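Local coordinates for uncharacterized protein DR_0571 (Deinococcus radiodurans R1, PDB 3C4N) that is of unknown function but binds ADP and is probably an FAD-dependent oxidoreductase, at residues A[194-197]-A[202-205]. Numbering follows the deposited sequence.
Sequences RAEL and VRLH. With ADP (adenosine-5'-diphosphate), chain C.
R194 lays its guanidinium over one face of the H205 imidazole, the planes 24° apart and NH2 3.4 Å above the ring, over its centre. With CG anti to the backbone N (chi1 -179°), beside the carbonyl carbon, and a bend at chi3, the guanidinium comes back over the ring. At the ring edge, H205 ND1 gives a weak bond to R194 O (3.3 Å), whose main partner is H205 N at 3.0 Å. The carboxylate of E196 also borders the ring edge, OE1 lying 3.0 Å from H205 CE1, while OE2 forms a long salt bridge with R203 NE (3.5 Å); the E196 and R203 chains run alongside each other. An alanine in place of H205 would probably leave the R194 guanidinium without its stacking surface and free to swing. On the other sheet face, A195 CB packs on V202 CG1 (3.7 Å) and also touches I42 of strand 36-42. As A195 is in a non-hydrogen-bonded pair with L204, its N and O face away from that strand and grip the adenine: A195 N donates almost straight to N1 of ADP (2.8 Å, 174°), and A195 O accepts from N6 (3.1 Å). Paired backbone bonds R194-H205 and E196-R203 define an antiparallel beta hairpin, whose first strand reads the adenine edge of the bound ADP, consistent with the FAD site of a Rossmann-type flavoprotein fold.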
ATOM      1  N   ARG A 194       7.009  -4.538  11.582  1.00 25.28           N
ATOM      2  CA  ARG A 194       7.665  -5.801  11.848  1.00 13.00           C
ATOM      3  C   ARG A 194       6.671  -6.691  12.570  1.00 16.95           C
ATOM      4  O   ARG A 194       6.096  -6.307  13.583  1.00 22.58           O
ATOM      5  CB  ARG A 194       8.913  -5.574  12.701  1.00 16.08           C
ATOM      6  CG  ARG A 194       9.697  -6.834  13.034  1.00 16.58           C
ATOM      7  CD  ARG A 194      11.006  -6.488  13.734  1.00 22.80           C
ATOM      8  NE  ARG A 194      10.809  -5.801  15.014  1.00 29.80           N
ATOM      9  CZ  ARG A 194      10.314  -6.372  16.112  1.00 32.68           C
ATOM     10  NH1 ARG A 194       9.957  -7.648  16.094  1.00 34.54           N
ATOM     11  NH2 ARG A 194      10.183  -5.672  17.237  1.00 34.54           N
ATOM     12  N   ALA A 195       6.450  -7.874  12.018  1.00 20.66           N
ATOM     13  CA  ALA A 195       5.531  -8.814  12.612  1.00 17.48           C
ATOM     14  C   ALA A 195       6.316  -9.773  13.512  1.00 24.31           C
ATOM     15  O   ALA A 195       7.446 -10.158  13.199  1.00 25.78           O
ATOM     16  CB  ALA A 195       4.792  -9.577  11.515  1.00 10.63           C
ATOM     17  N   GLU A 196       5.700 -10.134  14.634  1.00 28.50           N
ATOM     18  CA  GLU A 196       6.266 -11.048  15.616  1.00 22.10           C
ATOM     19  C   GLU A 196       5.181 -12.086  15.873  1.00 23.28           C
ATOM     20  O   GLU A 196       4.042 -11.726  16.178  1.00 19.75           O
ATOM     21  CB  GLU A 196       6.559 -10.303  16.907  1.00 28.34           C
ATOM     22  CG  GLU A 196       7.043 -11.185  18.032  1.00 35.85           C
ATOM     23  CD  GLU A 196       6.921 -10.512  19.382  1.00 36.24           C
ATOM     24  OE1 GLU A 196       7.196  -9.297  19.466  1.00 41.74           O
ATOM     25  OE2 GLU A 196       6.559 -11.200  20.361  1.00 44.98           O
ATOM     26  N   LEU A 197       5.526 -13.365  15.755  1.00 21.08           N
ATOM     27  CA  LEU A 197       4.546 -14.423  15.963  1.00 25.95           C
ATOM     28  C   LEU A 197       4.259 -14.716  17.432  1.00 26.88           C
ATOM     29  O   LEU A 197       5.167 -14.939  18.227  1.00 29.35           O
ATOM     30  CB  LEU A 197       4.993 -15.715  15.266  1.00 23.96           C
ATOM     31  CG  LEU A 197       5.125 -15.721  13.740  1.00 15.80           C
ATOM     32  CD1 LEU A 197       5.648 -17.075  13.306  1.00 29.19           C
ATOM     33  CD2 LEU A 197       3.791 -15.447  13.076  1.00 17.03           C
ATOM     34  N   VAL A 202      -0.642 -12.331  15.743  1.00 19.04           N
ATOM     35  CA  VAL A 202       0.574 -11.610  15.431  1.00 17.52           C
ATOM     36  C   VAL A 202       0.670 -10.333  16.248  1.00 18.62           C
ATOM     37  O   VAL A 202      -0.344  -9.776  16.668  1.00 22.39           O
ATOM     38  CB  VAL A 202       0.612 -11.265  13.928  1.00 16.05           C
ATOM     39  CG1 VAL A 202       1.958 -10.689  13.550  1.00  9.89           C
ATOM     40  CG2 VAL A 202       0.305 -12.512  13.109  1.00 18.85           C
ATOM     41  N   ARG A 203       1.898  -9.898  16.504  1.00 20.99           N
ATOM     42  CA  ARG A 203       2.142  -8.669  17.242  1.00 16.71           C
ATOM     43  C   ARG A 203       2.822  -7.754  16.235  1.00 21.35           C
ATOM     44  O   ARG A 203       3.841  -8.108  15.651  1.00 25.10           O
ATOM     45  CB  ARG A 203       3.059  -8.923  18.437  1.00 23.75           C
ATOM     46  CG  ARG A 203       3.395  -7.670  19.237  1.00 35.03           C
ATOM     47  CD  ARG A 203       4.411  -7.962  20.345  1.00 45.81           C
ATOM     48  NE  ARG A 203       3.978  -9.039  21.236  1.00 47.30           N
ATOM     49  CZ  ARG A 203       2.884  -8.999  21.990  1.00 50.91           C
ATOM     50  NH1 ARG A 203       2.098  -7.927  21.970  1.00 48.31           N
ATOM     51  NH2 ARG A 203       2.578 -10.034  22.764  1.00 43.56           N
ATOM     52  N   LEU A 204       2.239  -6.579  16.030  1.00 22.89           N
ATOM     53  CA  LEU A 204       2.751  -5.613  15.070  1.00 19.58           C
ATOM     54  C   LEU A 204       3.491  -4.456  15.719  1.00 24.01           C
ATOM     55  O   LEU A 204       2.934  -3.749  16.558  1.00 29.10           O
ATOM     56  CB  LEU A 204       1.586  -5.068  14.257  1.00 16.04           C
ATOM     57  CG  LEU A 204       0.691  -6.157  13.678  1.00 15.79           C
ATOM     58  CD1 LEU A 204      -0.579  -5.538  13.140  1.00 16.74           C
ATOM     59  CD2 LEU A 204       1.447  -6.922  12.595  1.00  7.75           C
ATOM     60  N   HIS A 205       4.738  -4.251  15.311  1.00 25.94           N
ATOM     61  CA  HIS A 205       5.541  -3.154  15.840  1.00 25.94           C
ATOM     62  C   HIS A 205       5.690  -2.070  14.776  1.00 28.58           C
ATOM     63  O   HIS A 205       5.894  -2.383  13.606  1.00 23.87           O
ATOM     64  CB  HIS A 205       6.929  -3.651  16.255  1.00 17.83           C
ATOM     65  CG  HIS A 205       6.890  -4.776  17.238  1.00 28.52           C
ATOM     66  ND1 HIS A 205       6.568  -6.067  16.876  1.00 24.79           N
ATOM     67  CD2 HIS A 205       7.064  -4.795  18.581  1.00 31.41           C
ATOM     68  CE1 HIS A 205       6.541  -6.830  17.953  1.00 31.74           C
ATOM     69  NE2 HIS A 205       6.837  -6.084  19.001  1.00 30.82           N
TER
HETATM   70  PB  ADP C 411      11.256 -13.829  -0.705  1.00 25.71           P
HETATM   71  O1B ADP C 411      11.164 -15.199  -0.200  1.00 19.79           O
HETATM   72  O2B ADP C 411      10.009 -13.482  -1.645  1.00 30.48           O
HETATM   73  O3B ADP C 411      12.625 -13.628  -1.539  1.00 33.15           O
HETATM   74  PA  ADP C 411      12.100 -11.552   0.353  1.00 19.51           P
HETATM   75  O1A ADP C 411      13.346 -11.741   1.121  1.00 20.72           O
HETATM   76  O2A ADP C 411      12.477 -11.254  -1.193  1.00 16.15           O
HETATM   77  O3A ADP C 411      11.144 -12.833   0.495  1.00 33.91           O
HETATM   78  O5' ADP C 411      11.126 -10.441   0.968  1.00 23.42           O
HETATM   79  C5' ADP C 411      10.291 -11.070   1.890  1.00  1.38           C
HETATM   80  C4' ADP C 411       9.710 -10.065   2.849  1.00 21.87           C
HETATM   81  O4' ADP C 411       9.398 -10.271   4.252  1.00 20.34           O
HETATM   82  C3' ADP C 411      10.852  -9.100   2.772  1.00 23.76           C
HETATM   83  O3' ADP C 411      10.710  -8.268   1.620  1.00 29.30           O
HETATM   84  C2' ADP C 411      10.808  -8.332   4.096  1.00 19.30           C
HETATM   85  O2' ADP C 411      10.682  -6.921   3.848  1.00 34.85           O
HETATM   86  C1' ADP C 411       9.591  -8.955   4.834  1.00 19.31           C
HETATM   87  N9  ADP C 411       9.812  -9.276   6.208  1.00 21.28           N
HETATM   88  C8  ADP C 411      10.938  -9.959   6.695  1.00 28.02           C
HETATM   89  N7  ADP C 411      10.847 -10.059   8.009  1.00 21.84           N
HETATM   90  C5  ADP C 411       9.676  -9.505   8.421  1.00 19.81           C
HETATM   91  C6  ADP C 411       8.973  -9.411   9.651  1.00 18.33           C
HETATM   92  N6  ADP C 411       9.328 -10.225  10.748  1.00 15.62           N
HETATM   93  N1  ADP C 411       7.800  -8.740   9.687  1.00 18.42           N
HETATM   94  C2  ADP C 411       7.274  -8.196   8.590  1.00 16.54           C
HETATM   95  N3  ADP C 411       7.829  -8.298   7.439  1.00 19.53           N
HETATM   96  C4  ADP C 411       9.012  -9.015   7.260  1.00 18.48           C